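Local coordinates for protein RNase III inhibitor (Mycobacterium tuberculosis, PDB 5M3I) that is of unknown function but belongs to the macro-domain family, with a mixed beta-sheet packed between helices, at residues A[23-28]-A[80-85]; A[68-73]-A[106-111]; A[112-117]-A[146-151]. One frame throughout, in Å; residues are numbered along the deposited sequence.

Interaction 1: A[23-28]-A[80-85]; sequences DTEALV and GPKHII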
loop_
_atom_site.group_PDB
_atom_site.type_symbol
_atom_site.label_atom_id
_atom_site.label_comp_id
_atom_site.label_asym_id
_atom_site.label_seq_id
_atom_site.Cartn_x
_atom_site.Cartn_y
_atom_site.Cartn_z
ATOM N N ASP A 23 -6.199 1.486 12.926
ATOM C CA ASP A 23 -6.505 2.820 13.414
ATOM C C ASP A 23 -5.364 3.758 13.008
ATOM O O ASP A 23 -4.621 4.261 13.858
ATOM C CB ASP A 23 -6.682 2.779 14.947
ATOM C CG ASP A 23 -7.094 4.125 15.532
ATOM O OD1 ASP A 23 -7.872 4.870 14.877
ATOM O OD2 ASP A 23 -6.624 4.440 16.645
ATOM N N THR A 24 -5.216 3.943 11.701
ATOM C CA THR A 24 -4.146 4.766 11.164
ATOM C C THR A 24 -4.716 5.801 10.212
ATOM O O THR A 24 -5.850 5.725 9.739
ATOM C CB THR A 24 -3.052 3.928 10.444
ATOM O OG1 THR A 24 -3.639 3.155 9.396
ATOM C CG2 THR A 24 -2.347 3.006 11.417
ATOM N N GLU A 25 -3.904 6.787 9.943
ATOM C CA GLU A 25 -4.285 7.887 9.070
ATOM C C GLU A 25 -4.284 7.466 7.596
ATOM O O GLU A 25 -5.090 7.964 6.814
ATOM C CB GLU A 25 -3.292 9.007 9.327
ATOM C CG GLU A 25 -3.677 10.331 8.751
ATOM C CD GLU A 25 -2.765 11.462 9.235
ATOM O OE1 GLU A 25 -2.503 12.387 8.426
ATOM O OE2 GLU A 25 -2.333 11.415 10.405
ATOM N N ALA A 26 -3.377 6.544 7.225
ATOM C CA ALA A 26 -3.331 5.981 5.874
ATOM C C ALA A 26 -3.333 4.455 5.902
ATOM O O ALA A 26 -2.852 3.834 6.849
ATOM C CB ALA A 26 -2.105 6.472 5.128
ATOM N N LEU A 27 -3.899 3.870 4.854
ATOM C CA LEU A 27 -3.784 2.435 4.618
ATOM C C LEU A 27 -3.111 2.233 3.294
ATOM O O LEU A 27 -3.447 2.929 2.341
ATOM C CB LEU A 27 -5.162 1.801 4.564
ATOM C CG LEU A 27 -6.097 2.044 5.739
ATOM C CD1 LEU A 27 -7.436 1.392 5.436
ATOM C CD2 LEU A 27 -5.512 1.463 7.002
ATOM N N VAL A 28 -2.182 1.279 3.222
ATOM C CA VAL A 28 -1.595 0.859 1.956
ATOM C C VAL A 28 -2.277 -0.393 1.362
ATOM O O VAL A 28 -2.536 -1.384 2.044
ATOM C CB VAL A 28 -0.117 0.590 2.102
ATOM C CG1 VAL A 28 0.479 0.145 0.767
ATOM C CG2 VAL A 28 0.601 1.815 2.636
ATOM N N GLY A 80 -11.663 7.390 10.926
ATOM C CA GLY A 80 -10.780 6.418 10.308
ATOM C C GLY A 80 -9.915 6.996 9.183
ATOM O O GLY A 80 -9.673 8.188 9.137
ATOM N N PRO A 81 -9.381 6.130 8.335
ATOM C CA PRO A 81 -8.275 6.470 7.451
ATOM C C PRO A 81 -8.643 7.544 6.494
ATOM O O PRO A 81 -9.725 7.474 5.932
ATOM C CB PRO A 81 -8.052 5.181 6.664
ATOM C CG PRO A 81 -8.441 4.105 7.607
ATOM C CD PRO A 81 -9.579 4.664 8.419
ATOM N N LYS A 82 -7.768 8.539 6.365
ATOM C CA LYS A 82 -7.968 9.659 5.438
ATOM C C LYS A 82 -7.460 9.376 4.050
ATOM O O LYS A 82 -7.986 9.924 3.107
ATOM C CB LYS A 82 -7.271 10.948 5.951
ATOM C CG LYS A 82 -7.605 11.372 7.390
ATOM C CD LYS A 82 -9.098 11.626 7.651
ATOM C CE LYS A 82 -9.320 12.121 9.105
ATOM N NZ LYS A 82 -9.261 11.000 10.083
ATOM N N HIS A 83 -6.436 8.517 3.916
ATOM C CA HIS A 83 -5.812 8.224 2.628
ATOM C C HIS A 83 -5.675 6.733 2.367
ATOM O O HIS A 83 -5.328 5.964 3.262
ATOM C CB HIS A 83 -4.410 8.817 2.560
ATOM C CG HIS A 83 -4.368 10.289 2.803
ATOM N ND1 HIS A 83 -4.759 11.210 1.851
ATOM C CD2 HIS A 83 -3.992 11.002 3.887
ATOM C CE1 HIS A 83 -4.633 12.425 2.343
ATOM N NE2 HIS A 83 -4.163 12.322 3.572
ATOM N N ILE A 84 -5.920 6.347 1.125
ATOM C CA ILE A 84 -5.570 5.046 0.631
ATOM C C ILE A 84 -4.412 5.239 -0.312
ATOM O O ILE A 84 -4.530 5.956 -1.314
ATOM C CB ILE A 84 -6.722 4.378 -0.180
ATOM C CG1 ILE A 84 -8.051 4.453 0.563
ATOM C CG2 ILE A 84 -6.344 2.942 -0.536
ATOM C CD1 ILE A 84 -8.004 3.910 1.961
ATOM N N ILE A 85 -3.295 4.584 -0.006
ATOM C CA ILE A 85 -2.094 4.631 -0.828
ATOM C C ILE A 85 -2.017 3.305 -1.563
ATOM O O ILE A 85 -1.712 2.264 -0.981
ATOM C CB ILE A 85 -0.863 4.844 0.025
ATOM C CG1 ILE A 85 -1.035 6.106 0.874
ATOM C CG2 ILE A 85 0.367 4.952 -0.860
ATOM C CD1 ILE A 85 0.036 6.302 1.930
HETATM O O HOH W 1 -3.146 13.512 6.330
#
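The imidazole of His83 is joined to the carboxylate of Glu25 by a bound water, which lies in the ring plane at the edge, 3.2 Å from His83 NE2. The same water donates to Glu25 OE1, and so joins two side chains whose ionisable atoms do not touch directly. Glu25 O approaches the ring obliquely, over neither a clear face nor an edge. ND1 has a weak hydrogen bond to Asp74, so both ring nitrogens have partners that would limit rotation of the imidazole.

Strands 26-28 and 83-85 run parallel. Glu25 O takes two amides at once: Lys82 N at 2.8 Å, tilted from the carbonyl plane, and His83 N, longer but straighter and within that plane. Leu27 N then binds His83 O at 3.0 Å and Leu27 O receives Ile85 N at 2.9 Å, the latter nearly straight at 173°.

On the sheet face of Leu27 and Ile84, Leu27 bears down on the pyrrolidine of Pro81 with its branch point and CD1, the latter 3.6 Å from Pro81 CG. Its CG, anti to the carbonyl carbon (chi1 -54°), is thereby turned toward the proline ring. Phe45 of helix 40-48 packs on Leu27 and Ile84 here. On the other face Ala26 CB lies 3.9 Å from Ile85 CD1. Just before strand 83-88, Lys82 bends back at chi2 and chi4 to bond Gly80 O through NZ.

Strand 120-123 flanks strand 26-31 on its other side, placing this parallel pair inside the central mixed sheet of the macro-domain fold.

Interaction 2: A[68-73]-A[106-111]; sequences GKMFVV and LIDLIR
Asp108 and Met70 slide past each other in opposite directions, the carboxylate reaching the backbone of the 68-73 segment while the thioether turns back toward the start of the helix segment. With CG anti to the backbone N of Asp108 (chi1 -161°), the aspartate presents OD2 to Met70 N at 2.9 Å. The bond is fairly straight, 162° at the hydrogen, and comes to the anti side of the oxygen, somewhat out of the carboxylate plane. Asp108 CB meanwhile rests 3.3 Å from Gly68 O, so the aspartate touches the loop on both sides of Lys69.

Arg111, one turn further on, grips the carboxylate side-on, chiefly at OD1. Its NE lies 2.6 Å from Asp108 OD1 and its NH2 2.8 Å from the same atom, with OD1 at the guanidinium edge and in its plane. NH2 also reaches OD2 weakly, while the main bond of OD2 is with Met70 N. This salt bridge within the helix would hold the carboxylate against rotation. Arg111 NH1 is also paired with Glu115, so the guanidinium is anchored by two acidic side chains.

Met70 crosses Leu109 obliquely. Met70 CG, anti to the carbonyl carbon (chi1 -60°), comes 3.8 Å from Leu109 CA; the bend at chi2 then sets SD 4.1 Å from Leu109 CB.

The contact thus fastens the approach to edge strand 71-74 to helix 99-115. Met70 also packs on Ile85, Phe87 and Pro88 of strand 83-88, the antiparallel neighbour of strand 71-74; Leu109 also packs on Ile85. Elsewhere on this helix, Leu106 and Ile110 pack against helix 135-147.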
loop_
_atom_site.group_PDB
_atom_site.type_symbol
_atom_site.label_atom_id
_atom_site.label_comp_id
_atom_site.label_asym_id
_atom_site.label_seq_id
_atom_site.Cartn_x
_atom_site.Cartn_y
_atom_site.Cartn_z
ATOM N N GLY A 68 6.533 2.150 -9.138
ATOM C CA GLY A 68 7.431 3.132 -8.549
ATOM C C GLY A 68 6.735 4.430 -8.165
ATOM O O GLY A 68 7.389 5.380 -7.748
ATOM N N LYS A 69 5.428 4.463 -8.324
ATOM C CA LYS A 69 4.627 5.639 -8.105
ATOM C C LYS A 69 3.343 5.220 -7.368
ATOM O O LYS A 69 2.591 4.398 -7.846
ATOM C CB LYS A 69 4.333 6.269 -9.463
ATOM C CG LYS A 69 3.365 7.437 -9.489
ATOM C CD LYS A 69 3.548 8.195 -10.823
ATOM C CE LYS A 69 2.239 8.683 -11.439
ATOM N NZ LYS A 69 1.758 9.941 -10.790
ATOM N N MET A 70 3.122 5.795 -6.199
ATOM C CA MET A 70 1.903 5.579 -5.493
ATOM C C MET A 70 0.743 6.224 -6.249
ATOM O O MET A 70 0.903 7.327 -6.795
ATOM C CB MET A 70 2.010 6.169 -4.069
ATOM C CG MET A 70 3.114 5.590 -3.159
ATOM S SD MET A 70 3.089 3.783 -2.946
ATOM C CE MET A 70 4.159 3.276 -4.308
ATOM N N PHE A 71 -0.416 5.569 -6.233
ATOM C CA PHE A 71 -1.656 6.202 -6.602
ATOM C C PHE A 71 -2.508 6.475 -5.358
ATOM O O PHE A 71 -3.039 5.539 -4.739
ATOM C CB PHE A 71 -2.395 5.345 -7.604
ATOM C CG PHE A 71 -3.647 5.973 -8.120
ATOM C CD1 PHE A 71 -3.577 7.068 -8.987
ATOM C CD2 PHE A 71 -4.876 5.513 -7.709
ATOM C CE1 PHE A 71 -4.732 7.688 -9.437
ATOM C CE2 PHE A 71 -6.046 6.132 -8.153
ATOM C CZ PHE A 71 -5.978 7.214 -9.024
ATOM N N VAL A 72 -2.621 7.746 -4.964
ATOM C CA VAL A 72 -3.174 8.098 -3.658
ATOM C C VAL A 72 -4.572 8.664 -3.809
ATOM O O VAL A 72 -4.785 9.514 -4.645
ATOM C CB VAL A 72 -2.282 9.140 -2.942
ATOM C CG1 VAL A 72 -2.783 9.415 -1.530
ATOM C CG2 VAL A 72 -0.847 8.623 -2.854
ATOM N N VAL A 73 -5.491 8.243 -2.965
ATOM C CA VAL A 73 -6.850 8.765 -2.959
ATOM C C VAL A 73 -7.264 9.127 -1.520
ATOM O O VAL A 73 -6.953 8.403 -0.575
ATOM C CB VAL A 73 -7.833 7.717 -3.539
ATOM C CG1 VAL A 73 -9.220 8.313 -3.664
ATOM C CG2 VAL A 73 -7.417 7.219 -4.933
ATOM N N LEU A 106 8.752 1.952 -2.581
ATOM C CA LEU A 106 9.043 2.436 -1.251
ATOM C C LEU A 106 9.607 3.828 -1.305
ATOM O O LEU A 106 9.262 4.667 -0.454
ATOM C CB LEU A 106 10.001 1.487 -0.490
ATOM C CG LEU A 106 9.315 0.178 -0.054
ATOM C CD1 LEU A 106 10.359 -0.825 0.430
ATOM C CD2 LEU A 106 8.316 0.379 1.035
ATOM N N ILE A 107 10.434 4.101 -2.305
ATOM C CA ILE A 107 10.946 5.435 -2.471
ATOM C C ILE A 107 9.771 6.423 -2.534
ATOM O O ILE A 107 9.777 7.428 -1.826
ATOM C CB ILE A 107 11.850 5.564 -3.728
ATOM C CG1 ILE A 107 13.164 4.773 -3.529
ATOM C CG2 ILE A 107 12.179 7.048 -3.997
ATOM C CD1 ILE A 107 14.041 4.637 -4.781
ATOM N N ASP A 108 8.765 6.137 -3.372
ATOM C CA ASP A 108 7.673 7.072 -3.523
ATOM C C ASP A 108 6.726 7.019 -2.335
ATOM O O ASP A 108 6.059 8.016 -2.033
ATOM C CB ASP A 108 6.933 6.860 -4.811
ATOM C CG ASP A 108 6.107 8.055 -5.208
ATOM O OD1 ASP A 108 6.673 9.149 -5.373
ATOM O OD2 ASP A 108 4.885 7.928 -5.422
ATOM N N LEU A 109 6.608 5.869 -1.685
ATOM C CA LEU A 109 5.783 5.792 -0.494
ATOM C C LEU A 109 6.309 6.765 0.581
ATOM O O LEU A 109 5.503 7.436 1.217
ATOM C CB LEU A 109 5.753 4.386 0.097
ATOM C CG LEU A 109 4.932 4.239 1.393
ATOM C CD1 LEU A 109 3.461 4.586 1.192
ATOM C CD2 LEU A 109 5.053 2.808 1.920
ATOM N N ILE A 110 7.629 6.805 0.780
ATOM C CA ILE A 110 8.220 7.698 1.746
ATOM C C ILE A 110 7.942 9.146 1.347
ATOM O O ILE A 110 7.574 9.969 2.176
ATOM C CB ILE A 110 9.738 7.501 1.799
ATOM C CG1 ILE A 110 10.073 6.172 2.481
ATOM C CG2 ILE A 110 10.430 8.654 2.496
ATOM C CD1 ILE A 110 11.519 5.767 2.264
ATOM N N ARG A 111 8.156 9.448 0.085
ATOM C CA ARG A 111 7.936 10.786 -0.422
ATOM C C ARG A 111 6.485 11.224 -0.181
ATOM O O ARG A 111 6.233 12.309 0.233
ATOM C CB ARG A 111 8.257 10.845 -1.917
ATOM C CG ARG A 111 8.166 12.253 -2.502
ATOM C CD ARG A 111 8.277 12.276 -4.023
ATOM N NE ARG A 111 7.129 11.616 -4.657
ATOM C CZ ARG A 111 5.877 12.096 -4.726
ATOM N NH1 ARG A 111 5.559 13.273 -4.211
ATOM N NH2 ARG A 111 4.932 11.379 -5.326
#

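Interaction 3: A[112-117]-A[146-151]; sequences VIRELN and FQQLPD
Arg114 and Leu149 mark the nearest backbone approach, 8.1 Å between their CA atoms, so side chains bridge the ends of two helices, the first of which finishes in a Schellman motif with Asn117 at positive phi.

Arg114 spans the gap at the exposed side. Its chain is extended from CG to NE, carrying the guanidinium out to the turn that follows helix 135-147. There NH2 donates to the backbone oxygen of Gln148, with Arg114 NH2 and Gln148 O 3.1 Å apart. The bond is bent, 136° at the hydrogen: the donor stands above the carbonyl plane, and the oxygen lies near the guanidinium edge but tilted from its plane. The side-chain amide of Gln148 is turned 72° to the guanidinium; of that side chain, CB is what comes near Arg114 NH2.

Leu149 divides its two methyl groups between Arg114 and Ile113. CD2 lies against the arginine shaft, 3.6 Å from Arg114 NE, obliquely to the guanidinium. CD1 faces inward, 4.0 Å from Ile113 CG2. Ile113, with CG1 anti to its carbonyl carbon (chi1 -75°), also sends CD1 to Phe146, where it reaches CE1 at 3.9 Å. These two side chains cross at about a right angle, though the methyl approaches the ring obliquely.

Beneath this apolar group is the sheet: Ile113 and Phe146 both rest on Val121 of strand 120-123, and Phe146 reaches Val123 too. Leu109 and Ile110 of helix 99-115 continue the packing on Phe146 and Leu149 respectively, so helices 99-115 and 135-147 lie together against the sheet.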
loop_
_atom_site.group_PDB
_atom_site.type_symbol
_atom_site.label_atom_id
_atom_site.label_comp_id
_atom_site.label_asym_id
_atom_site.label_seq_id
_atom_site.Cartn_x
_atom_site.Cartn_y
_atom_site.Cartn_z
ATOM N N VAL A 112 5.537 10.341 -0.415
ATOM C CA VAL A 112 4.139 10.690 -0.280
ATOM C C VAL A 112 3.751 10.935 1.194
ATOM O O VAL A 112 2.910 11.792 1.497
ATOM C CB VAL A 112 3.282 9.595 -0.959
ATOM C CG1 VAL A 112 1.836 9.609 -0.513
ATOM C CG2 VAL A 112 3.386 9.743 -2.469
ATOM N N ILE A 113 4.288 10.114 2.093
ATOM C CA ILE A 113 3.997 10.254 3.507
ATOM C C ILE A 113 4.505 11.607 3.990
ATOM O O ILE A 113 3.857 12.228 4.819
ATOM C CB ILE A 113 4.559 9.056 4.327
ATOM C CG1 ILE A 113 3.668 7.822 4.106
ATOM C CG2 ILE A 113 4.628 9.375 5.814
ATOM C CD1 ILE A 113 4.312 6.505 4.424
ATOM N N ARG A 114 5.679 12.011 3.520
ATOM C CA ARG A 114 6.267 13.318 3.886
ATOM C C ARG A 114 5.427 14.451 3.348
ATOM O O ARG A 114 4.998 15.322 4.097
ATOM C CB ARG A 114 7.650 13.459 3.341
ATOM C CG ARG A 114 8.681 12.748 4.181
ATOM C CD ARG A 114 10.047 12.754 3.508
ATOM N NE ARG A 114 11.007 12.059 4.360
ATOM C CZ ARG A 114 12.147 11.507 3.945
ATOM N NH1 ARG A 114 12.508 11.518 2.645
ATOM N NH2 ARG A 114 12.928 10.905 4.845
ATOM N N GLU A 115 5.176 14.393 2.046
ATOM C CA GLU A 115 4.398 15.418 1.377
ATOM C C GLU A 115 3.004 15.630 1.930
ATOM O O GLU A 115 2.583 16.765 2.062
ATOM C CB GLU A 115 4.376 15.218 -0.138
ATOM C CG GLU A 115 5.705 15.696 -0.689
ATOM C CD GLU A 115 5.834 15.527 -2.169
ATOM O OE1 GLU A 115 4.845 15.087 -2.813
ATOM O OE2 GLU A 115 6.934 15.816 -2.702
ATOM N N LEU A 116 2.329 14.568 2.325
ATOM C CA LEU A 116 0.990 14.690 2.907
ATOM C C LEU A 116 0.979 14.791 4.443
ATOM O O LEU A 116 -0.091 14.901 5.065
ATOM C CB LEU A 116 0.139 13.532 2.444
ATOM C CG LEU A 116 -0.086 13.504 0.933
ATOM C CD1 LEU A 116 -0.850 12.260 0.546
ATOM C CD2 LEU A 116 -0.853 14.738 0.474
ATOM N N ASN A 117 2.164 14.814 5.048
ATOM C CA ASN A 117 2.287 14.864 6.490
ATOM C C ASN A 117 1.492 13.784 7.219
ATOM O O ASN A 117 0.863 14.026 8.266
ATOM C CB ASN A 117 1.896 16.305 6.993
ATOM C CG ASN A 117 2.824 16.789 8.094
ATOM O OD1 ASN A 117 3.958 16.319 8.244
ATOM N ND2 ASN A 117 2.344 17.737 8.873
ATOM N N PHE A 146 10.885 2.750 6.703
ATOM C CA PHE A 146 10.236 3.491 7.800
ATOM C C PHE A 146 11.189 4.013 8.850
ATOM O O PHE A 146 10.841 4.952 9.555
ATOM C CB PHE A 146 9.088 2.672 8.453
ATOM C CG PHE A 146 7.854 2.683 7.630
ATOM C CD1 PHE A 146 7.093 3.821 7.568
ATOM C CD2 PHE A 146 7.538 1.624 6.821
ATOM C CE1 PHE A 146 5.977 3.891 6.762
ATOM C CE2 PHE A 146 6.454 1.681 5.973
ATOM C CZ PHE A 146 5.667 2.824 5.937
ATOM N N GLN A 147 12.396 3.471 8.931
ATOM C CA GLN A 147 13.412 4.125 9.717
ATOM C C GLN A 147 13.812 5.519 9.179
ATOM O O GLN A 147 14.389 6.304 9.930
ATOM C CB GLN A 147 14.624 3.233 9.838
ATOM C CG GLN A 147 14.311 2.106 10.794
ATOM C CD GLN A 147 15.404 1.098 10.848
ATOM O OE1 GLN A 147 16.200 1.009 9.953
ATOM N NE2 GLN A 147 15.432 0.316 11.903
ATOM N N GLN A 148 13.522 5.816 7.909
ATOM C CA GLN A 148 13.686 7.168 7.396
ATOM C C GLN A 148 12.527 8.101 7.756
ATOM O O GLN A 148 12.590 9.282 7.465
ATOM C CB GLN A 148 13.850 7.170 5.882
ATOM C CG GLN A 148 14.940 6.260 5.321
ATOM C CD GLN A 148 15.221 6.528 3.869
ATOM O OE1 GLN A 148 15.555 7.664 3.462
ATOM N NE2 GLN A 148 15.163 5.474 3.078
ATOM N N LEU A 149 11.501 7.591 8.438
ATOM C CA LEU A 149 10.392 8.413 8.883
ATOM C C LEU A 149 10.227 8.248 10.385
ATOM O O LEU A 149 9.234 7.689 10.840
ATOM C CB LEU A 149 9.140 7.994 8.163
ATOM C CG LEU A 149 9.170 8.124 6.636
ATOM C CD1 LEU A 149 8.022 7.354 6.063
ATOM C CD2 LEU A 149 9.107 9.576 6.224
ATOM N N PRO A 150 11.200 8.759 11.164
ATOM C CA PRO A 150 11.213 8.521 12.616
ATOM C C PRO A 150 10.023 9.095 13.391
ATOM O O PRO A 150 9.794 8.646 14.510
ATOM C CB PRO A 150 12.507 9.195 13.079
ATOM C CG PRO A 150 12.797 10.236 12.043
ATOM C CD PRO A 150 12.296 9.656 10.740
ATOM N N ASP A 151 9.251 10.019 12.823
ATOM C CA ASP A 151 8.019 10.511 13.487
ATOM C C ASP A 151 6.701 9.890 12.974
ATOM O O ASP A 151 5.607 10.375 13.314
ATOM C CB ASP A 151 7.947 12.036 13.370
ATOM C CG ASP A 151 9.133 12.723 14.032
ATOM O OD1 ASP A 151 9.481 12.387 15.211
ATOM O OD2 ASP A 151 9.725 13.613 13.371
#

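From the N terminus, strand 26-31 is the first element used, and interaction 1 closes a long loop by pairing it with strand 83-88. Within that loop lies segment 68-73, which interaction 2 ties forward to helix 99-115; the two contacts therefore cross along the chain. They also meet in space: strands 71-74 and 83-88 are sheet neighbours, with a probable hydrogen bond from Ile84 N to Val73 O. Interaction 3 opens after both have closed, linking the end of that helix to the end of helix 135-147. Val72 against Val112 and Leu116 joins interactions 2 and 3, while Glu25 beside Asn117 and His83 beside Leu116 bring interaction 1 against interaction 3.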